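PDB 3BQX: glyoxalase-related enzyme from Fulvimarina pelagi, which is of unknown function but is related to glyoxalases and belongs to the vicinal oxygen chelate (VOC) superfamily, many of whose members are metal-dependent enzymes. Local coordinates for residues V8-I13 with A49-Q54; M71-N76 with H119-A124; R78-V83 with I123-V128. All coordinates share one frame; numbering follows the deposited sequence.

Interaction 1 (V8-I13 with A49-Q54)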
# COMPACT_ATOMS: atom_id res chain seq x y z
N VAL A 8 -4.70 2.81 -5.95
CA VAL A 8 -5.45 2.14 -4.89
C VAL A 8 -4.60 1.13 -4.16
O VAL A 8 -3.80 0.44 -4.78
CB VAL A 8 -6.65 1.33 -5.46
CG1 VAL A 8 -7.49 0.77 -4.34
CG2 VAL A 8 -7.48 2.18 -6.40
N ILE A 9 -4.74 1.09 -2.83
CA ILE A 9 -4.07 0.09 -2.01
C ILE A 9 -5.25 -0.78 -1.61
O ILE A 9 -6.17 -0.31 -0.95
CB ILE A 9 -3.46 0.64 -0.70
CG1 ILE A 9 -2.35 1.64 -1.00
CG2 ILE A 9 -2.94 -0.53 0.16
CD1 ILE A 9 -1.76 2.28 0.24
N THR A 10 -5.25 -2.04 -2.02
CA THR A 10 -6.36 -2.92 -1.66
C THR A 10 -5.90 -3.97 -0.68
O THR A 10 -4.95 -4.71 -0.95
CB THR A 10 -6.94 -3.62 -2.90
OG1 THR A 10 -7.48 -2.64 -3.79
CG2 THR A 10 -8.06 -4.57 -2.50
N LEU A 11 -6.57 -4.04 0.46
CA LEU A 11 -6.26 -5.03 1.47
C LEU A 11 -7.37 -6.06 1.49
O LEU A 11 -8.54 -5.70 1.52
CB LEU A 11 -6.17 -4.39 2.86
CG LEU A 11 -5.15 -3.25 2.98
CD1 LEU A 11 -5.21 -2.65 4.38
CD2 LEU A 11 -3.75 -3.80 2.68
N GLY A 12 -7.00 -7.34 1.47
CA GLY A 12 -7.99 -8.40 1.53
C GLY A 12 -8.38 -8.59 2.98
O GLY A 12 -7.51 -8.71 3.84
N ILE A 13 -9.68 -8.64 3.25
CA ILE A 13 -10.17 -8.79 4.62
C ILE A 13 -11.21 -9.91 4.75
O ILE A 13 -11.74 -10.38 3.75
CB ILE A 13 -10.79 -7.47 5.13
CG1 ILE A 13 -11.99 -7.09 4.25
CG2 ILE A 13 -9.73 -6.36 5.10
CD1 ILE A 13 -12.88 -6.02 4.85
N ALA A 49 -8.68 0.55 -0.13
CA ALA A 49 -9.83 -0.33 -0.23
C ALA A 49 -9.64 -1.56 0.63
O ALA A 49 -8.54 -2.09 0.73
CB ALA A 49 -10.03 -0.77 -1.68
N THR A 50 -10.72 -1.98 1.29
CA THR A 50 -10.71 -3.21 2.10
C THR A 50 -11.80 -4.06 1.44
O THR A 50 -12.99 -3.76 1.55
CB THR A 50 -11.01 -2.93 3.59
OG1 THR A 50 -12.29 -2.28 3.72
CG2 THR A 50 -9.94 -2.04 4.18
N TRP A 51 -11.37 -5.10 0.75
CA TRP A 51 -12.23 -5.99 -0.03
C TRP A 51 -12.23 -7.40 0.54
O TRP A 51 -11.17 -7.91 0.90
CB TRP A 51 -11.66 -6.01 -1.45
CG TRP A 51 -12.56 -6.40 -2.55
CD1 TRP A 51 -13.91 -6.60 -2.49
CD2 TRP A 51 -12.20 -6.55 -3.93
NE1 TRP A 51 -14.41 -6.85 -3.75
CE2 TRP A 51 -13.38 -6.82 -4.65
CE3 TRP A 51 -10.98 -6.46 -4.62
CZ2 TRP A 51 -13.38 -7.02 -6.03
CZ3 TRP A 51 -10.99 -6.66 -6.00
CH2 TRP A 51 -12.18 -6.93 -6.69
N LEU A 52 -13.39 -8.04 0.62
CA LEU A 52 -13.44 -9.41 1.13
C LEU A 52 -12.47 -10.23 0.29
O LEU A 52 -12.49 -10.15 -0.94
CB LEU A 52 -14.85 -9.99 1.01
CG LEU A 52 -15.88 -9.38 1.97
CD1 LEU A 52 -17.25 -10.00 1.71
CD2 LEU A 52 -15.44 -9.63 3.41
N VAL A 53 -11.63 -11.03 0.95
CA VAL A 53 -10.63 -11.84 0.27
C VAL A 53 -11.15 -12.69 -0.89
O VAL A 53 -10.50 -12.77 -1.93
CB VAL A 53 -9.89 -12.76 1.25
CG1 VAL A 53 -8.70 -13.42 0.56
CG2 VAL A 53 -9.42 -11.97 2.45
N GLN A 54 -12.30 -13.33 -0.71
CA GLN A 54 -12.85 -14.17 -1.77
C GLN A 54 -13.00 -13.38 -3.07
O GLN A 54 -12.69 -13.87 -4.15
CB GLN A 54 -14.23 -14.74 -1.39
CG GLN A 54 -14.38 -15.27 0.02
CD GLN A 54 -14.85 -14.20 0.99
OE1 GLN A 54 -14.06 -13.41 1.50
NE2 GLN A 54 -16.16 -14.16 1.24

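Interaction 2 (M71-N76 with H119-A124)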
# COMPACT_ATOMS: atom_id res chain seq x y z
N MSE A 71 4.73 -6.85 4.16
CA MSE A 71 4.48 -5.44 3.91
C MSE A 71 4.00 -4.72 5.15
O MSE A 71 3.52 -5.34 6.10
CB MSE A 71 3.42 -5.26 2.81
CG MSE A 71 3.08 -3.79 2.59
SE MSE A 71 1.52 -3.45 1.55
CE MSE A 71 0.26 -4.21 2.76
N ALA A 72 4.14 -3.40 5.15
CA ALA A 72 3.69 -2.57 6.26
C ALA A 72 3.30 -1.21 5.71
O ALA A 72 3.97 -0.67 4.83
CB ALA A 72 4.80 -2.42 7.28
N LEU A 73 2.20 -0.67 6.21
CA LEU A 73 1.74 0.66 5.81
C LEU A 73 2.03 1.60 6.97
O LEU A 73 1.70 1.29 8.11
CB LEU A 73 0.24 0.66 5.52
CG LEU A 73 -0.20 -0.31 4.43
CD1 LEU A 73 -1.71 -0.25 4.28
CD2 LEU A 73 0.48 0.04 3.12
N ALA A 74 2.61 2.76 6.69
CA ALA A 74 2.92 3.69 7.76
C ALA A 74 2.02 4.91 7.72
O ALA A 74 1.63 5.38 6.65
CB ALA A 74 4.38 4.13 7.66
N HIS A 75 1.66 5.39 8.91
CA HIS A 75 0.86 6.60 9.08
C HIS A 75 1.76 7.49 9.91
O HIS A 75 2.14 7.13 11.03
CB HIS A 75 -0.44 6.31 9.84
CG HIS A 75 -1.26 7.54 10.11
ND1 HIS A 75 -1.19 8.25 11.29
CD2 HIS A 75 -2.12 8.22 9.32
CE1 HIS A 75 -1.97 9.31 11.22
NE2 HIS A 75 -2.55 9.32 10.03
N ASN A 76 2.13 8.65 9.37
CA ASN A 76 3.00 9.59 10.07
C ASN A 76 2.23 10.71 10.75
O ASN A 76 1.37 11.34 10.15
CB ASN A 76 4.02 10.17 9.08
CG ASN A 76 5.12 9.19 8.72
OD1 ASN A 76 4.97 7.97 8.91
ND2 ASN A 76 6.22 9.70 8.18
N HIS A 119 -2.92 -7.06 8.70
CA HIS A 119 -2.14 -6.09 7.93
C HIS A 119 -1.44 -5.15 8.89
O HIS A 119 -2.07 -4.49 9.71
CB HIS A 119 -3.05 -5.33 6.98
CG HIS A 119 -3.75 -6.21 5.99
ND1 HIS A 119 -3.07 -6.97 5.07
CD2 HIS A 119 -5.06 -6.47 5.81
CE1 HIS A 119 -3.94 -7.67 4.36
NE2 HIS A 119 -5.15 -7.39 4.79
N ILE A 120 -0.12 -5.08 8.76
CA ILE A 120 0.71 -4.26 9.62
C ILE A 120 0.73 -2.76 9.37
O ILE A 120 0.96 -2.30 8.24
CB ILE A 120 2.17 -4.77 9.58
CG1 ILE A 120 2.22 -6.24 10.00
CG2 ILE A 120 3.05 -3.91 10.48
CD1 ILE A 120 3.59 -6.88 9.82
N TRP A 121 0.50 -2.00 10.43
CA TRP A 121 0.54 -0.55 10.36
C TRP A 121 1.63 -0.02 11.25
O TRP A 121 1.77 -0.44 12.40
CB TRP A 121 -0.78 0.07 10.81
CG TRP A 121 -1.85 0.06 9.79
CD1 TRP A 121 -2.76 -0.93 9.57
CD2 TRP A 121 -2.08 1.06 8.79
NE1 TRP A 121 -3.56 -0.61 8.49
CE2 TRP A 121 -3.16 0.61 8.00
CE3 TRP A 121 -1.49 2.30 8.50
CZ2 TRP A 121 -3.66 1.35 6.93
CZ3 TRP A 121 -2.00 3.04 7.42
CH2 TRP A 121 -3.07 2.56 6.66
N GLU A 122 2.43 0.90 10.73
CA GLU A 122 3.45 1.55 11.52
C GLU A 122 2.90 2.92 11.86
O GLU A 122 2.40 3.62 10.97
CB GLU A 122 4.76 1.73 10.74
CG GLU A 122 5.77 2.60 11.49
CD GLU A 122 7.05 2.82 10.72
OE1 GLU A 122 7.03 2.66 9.48
OE2 GLU A 122 8.08 3.17 11.34
N ILE A 123 2.93 3.30 13.13
CA ILE A 123 2.49 4.63 13.53
C ILE A 123 3.81 5.29 13.87
O ILE A 123 4.51 4.86 14.79
CB ILE A 123 1.56 4.59 14.76
CG1 ILE A 123 0.35 3.70 14.47
CG2 ILE A 123 1.12 6.00 15.11
CD1 ILE A 123 -0.43 4.09 13.22
N ALA A 124 4.15 6.33 13.14
CA ALA A 124 5.44 6.97 13.33
C ALA A 124 5.48 8.48 13.33
O ALA A 124 4.64 9.14 12.73
CB ALA A 124 6.40 6.46 12.26
O HOH W 1 1.27 -6.70 6.76

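Interaction 3 (R78-V83 with I123-V128)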
# COMPACT_ATOMS: atom_id res chain seq x y z
N ARG A 78 2.06 14.36 13.29
CA ARG A 78 2.72 15.66 13.37
C ARG A 78 3.48 15.99 14.66
O ARG A 78 4.12 17.03 14.75
CB ARG A 78 1.70 16.77 13.08
CG ARG A 78 1.13 16.72 11.67
CD ARG A 78 0.22 17.91 11.40
NE ARG A 78 -0.43 17.84 10.09
CZ ARG A 78 0.20 18.05 8.93
NH1 ARG A 78 1.49 18.34 8.90
NH2 ARG A 78 -0.48 17.96 7.79
N ALA A 79 3.42 15.10 15.65
CA ALA A 79 4.13 15.32 16.91
C ALA A 79 4.39 13.99 17.61
O ALA A 79 3.56 13.08 17.54
CB ALA A 79 3.33 16.26 17.81
N GLU A 80 5.52 13.88 18.30
CA GLU A 80 5.87 12.65 18.98
C GLU A 80 4.81 12.21 19.98
O GLU A 80 4.63 11.01 20.21
CB GLU A 80 7.21 12.79 19.71
CG GLU A 80 7.87 11.47 20.04
CD GLU A 80 9.26 11.63 20.64
OE1 GLU A 80 10.07 12.39 20.06
OE2 GLU A 80 9.53 11.01 21.68
N THR A 81 4.12 13.17 20.58
CA THR A 81 3.09 12.88 21.56
C THR A 81 1.84 12.24 20.98
O THR A 81 0.94 11.85 21.72
CB THR A 81 2.64 14.16 22.30
OG1 THR A 81 2.16 15.12 21.35
CG2 THR A 81 3.79 14.75 23.09
N GLU A 82 1.77 12.14 19.65
CA GLU A 82 0.61 11.56 19.01
C GLU A 82 0.72 10.07 18.74
O GLU A 82 -0.28 9.38 18.56
CB GLU A 82 0.32 12.27 17.68
CG GLU A 82 0.02 13.73 17.87
CD GLU A 82 -0.97 13.94 18.98
OE1 GLU A 82 -2.17 13.66 18.79
OE2 GLU A 82 -0.54 14.37 20.07
N VAL A 83 1.95 9.56 18.71
CA VAL A 83 2.17 8.16 18.42
C VAL A 83 1.49 7.21 19.40
O VAL A 83 0.65 6.41 19.01
CB VAL A 83 3.67 7.83 18.38
CG1 VAL A 83 3.87 6.35 18.07
CG2 VAL A 83 4.36 8.68 17.32
N ILE A 123 2.93 3.30 13.13
CA ILE A 123 2.49 4.63 13.53
C ILE A 123 3.81 5.29 13.87
O ILE A 123 4.51 4.86 14.79
CB ILE A 123 1.56 4.59 14.76
CG1 ILE A 123 0.35 3.70 14.47
CG2 ILE A 123 1.12 6.00 15.11
CD1 ILE A 123 -0.43 4.09 13.22
N ALA A 124 4.15 6.33 13.14
CA ALA A 124 5.44 6.97 13.33
C ALA A 124 5.48 8.48 13.33
O ALA A 124 4.64 9.14 12.73
CB ALA A 124 6.40 6.46 12.26
N PHE A 125 6.48 8.99 14.04
CA PHE A 125 6.75 10.41 14.09
C PHE A 125 8.13 10.53 13.46
O PHE A 125 9.12 10.06 14.03
CB PHE A 125 6.79 10.94 15.53
CG PHE A 125 7.34 12.34 15.63
CD1 PHE A 125 6.70 13.40 14.99
CD2 PHE A 125 8.51 12.59 16.35
CE1 PHE A 125 7.22 14.69 15.06
CE2 PHE A 125 9.04 13.88 16.41
CZ PHE A 125 8.40 14.93 15.77
N ASN A 126 8.20 11.11 12.27
CA ASN A 126 9.46 11.30 11.56
C ASN A 126 9.48 12.75 11.09
O ASN A 126 9.00 13.07 10.00
CB ASN A 126 9.56 10.37 10.35
CG ASN A 126 10.94 10.37 9.73
OD1 ASN A 126 11.62 11.41 9.70
ND2 ASN A 126 11.37 9.22 9.23
N PRO A 127 10.04 13.65 11.91
CA PRO A 127 10.12 15.08 11.60
C PRO A 127 10.92 15.48 10.36
O PRO A 127 10.79 16.60 9.87
CB PRO A 127 10.71 15.67 12.88
CG PRO A 127 11.64 14.59 13.32
CD PRO A 127 10.79 13.35 13.14
N VAL A 128 11.74 14.57 9.85
CA VAL A 128 12.55 14.86 8.68
C VAL A 128 11.75 14.91 7.38
O VAL A 128 12.09 15.65 6.46
CB VAL A 128 13.70 13.84 8.54
CG1 VAL A 128 14.57 14.19 7.35
CG2 VAL A 128 14.53 13.81 9.82

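Interaction 1 (V8-I13 with A49-Q54)
The first torsion of Ile-13 (chi1 62°) sets CG1 between its own backbone N and carbonyl carbon, and this crowded position turns the ethyl arm across to strand 49-52. CD1 then lies 3.8 Å from Thr-50 CB, while CG1 rests 3.5 Å from Trp-51 O. Beyond Gly-12, Thr-10 puts its methyl, not its hydroxyl, anti to the backbone N, so that CG2 approaches Trp-51 CB at 4.0 Å and comes to the edge of the indole, near the ring plane. Between these side chains runs a regular parallel beta pairing, twisted by 34°, of the first and last strands of a beta-alpha-beta-beta-beta module, the unit of the VOC fold. It is bonded from Ala-49 N to Ile-9 O (2.8 Å) through Leu-11, which both donates to Ala-49 and accepts from Trp-51, as far as Ile-13. There Ile-13 N meets Trp-51 O at 2.9 Å, from 36° out of the carbonyl plane. The bonding continues past the end of strand 49-52: Ile-13 O takes Val-53 N in its carbonyl plane at 2.9 Å, tying strand 8-13 to the first residue of the following helix. Val-53 CG2 is pressed against that same oxygen, 3.1 Å from Ile-13 O, a tight fit beside Gly-12. Trp-51 NE1 is hydrogen-bonded to Glu-37 OE2. Leu-11 and Thr-50 share the sheet face covered by helix 16-26, through Tyr-23 and Ser-19 respectively, whereas Trp-51 leans on Leu-56 and Asp-59 of helix 53-60. On the far side of strand 47-52 lies strand 38-42, and beyond strand 8-13 an antiparallel strand of the second subunit extends the sheet.

Interaction 2 (M71-N76 with H119-A124)
Leu-73 and Trp-121 sit side by side where strands 71-76 and 120-124 run parallel, with axes 4.5 Å apart and twisted by 30°, as the first and last strands of the second beta-alpha-beta-beta-beta module of this VOC fold. Leu-73 N donates to Ile-120 O, and its carbonyl receives Glu-122 N in a short bond (Glu-122 N to Leu-73 O, 2.7 Å); His-75 repeats the pattern with Glu-122 and Ala-124. Trp-121 CG is anti to the carbonyl carbon (chi1 -80°), and with the indole plane turned nearly perpendicular to the plane of CA, CB and CG (chi2 89°) one ring face is offered to Leu-73. Leu-73 CB stands 3.8 Å from the centroid of the Trp-121 six-membered ring, a CH-pi contact, and Leu-73 CD1 covers the same ring at CZ2, 3.7 Å away. Trp-121 NE1 is hydrogen-bonded to Tyr-23 OH, and the indole and the Phe-27 ring pack edge-to-face. Farther along the sheet face that bears Leu-73 and Trp-121, His-75 CB touches Ile-123 CD1 at 4.0 Å, while His-75 NE2 bonds to Leu-3 O of the second subunit. The other sheet face carries Ala-74 and Glu-122, whose extended chain lays OE1 3.5 Å from Ala-74 CB. At the start of the pair a water bridges the strands, donating to Met-71 O at 2.7 Å and accepting from Ile-120 N.

Interaction 3 (R78-V83 with I123-V128)
The beta-to-alpha connection of the second VOC module, leading from strand 71-76 into helix 83-92, folds over Phe-125 at the end of strand 120-125. With CG anti to the backbone N (chi1 169°), the Phe-125 ring reaches under the turn and packs face-on against its main chain. Glu-80 N lies over the centre of one face, 3.4 Å above the ring plane, and Ala-79 C is 3.5 Å from Phe-125 CD1. The opposite face is covered by Pro-127 CD, offset toward the rim, so the ring is clamped between a peptide group and a proline. The side chains of Glu-80 and Phe-125 cross at about a right angle, with Glu-80 CB 3.6 Å from Phe-125 CD2. The turn is closed by a backbone bond from Glu-82 N to Ala-79 O, and Arg-78 NH1 and NH2 are hydrogen-bonded to Ile-131 O and Gly-132 O, respectively. Pro-127 lies within an Asx turn, in which Asn-126 OD1 accepts from Val-128 N. Val-83, at the start of helix 83-92, divides its two methyls: CG2 packs 3.8 Å from Phe-125 CB, and CG1 lies 3.7 Å from Ile-123 O.

Interactions 1 and 2 are the equivalent parallel pairings of two successive modules, with centres about 16 Å apart. They meet directly: His-119 NE2 lies 2.9 Å from Gly-12 O, a probable hydrogen bond, and Leu-11 CD1 packs 4.2 Å from Leu-73 CD1. In both, the outermost strand of the sheet within the chain (8-13 or 71-76) pairs antiparallel with a strand of the second subunit, so the two sheets are built into the dimer. Interaction 3 continues interaction 2 on strand 120-125, sharing Ile-123 and Ala-124, and touches no other chain of the assembly. It lies about 27 Å, centre to centre, from interaction 1, on the opposite side of the chain's centre.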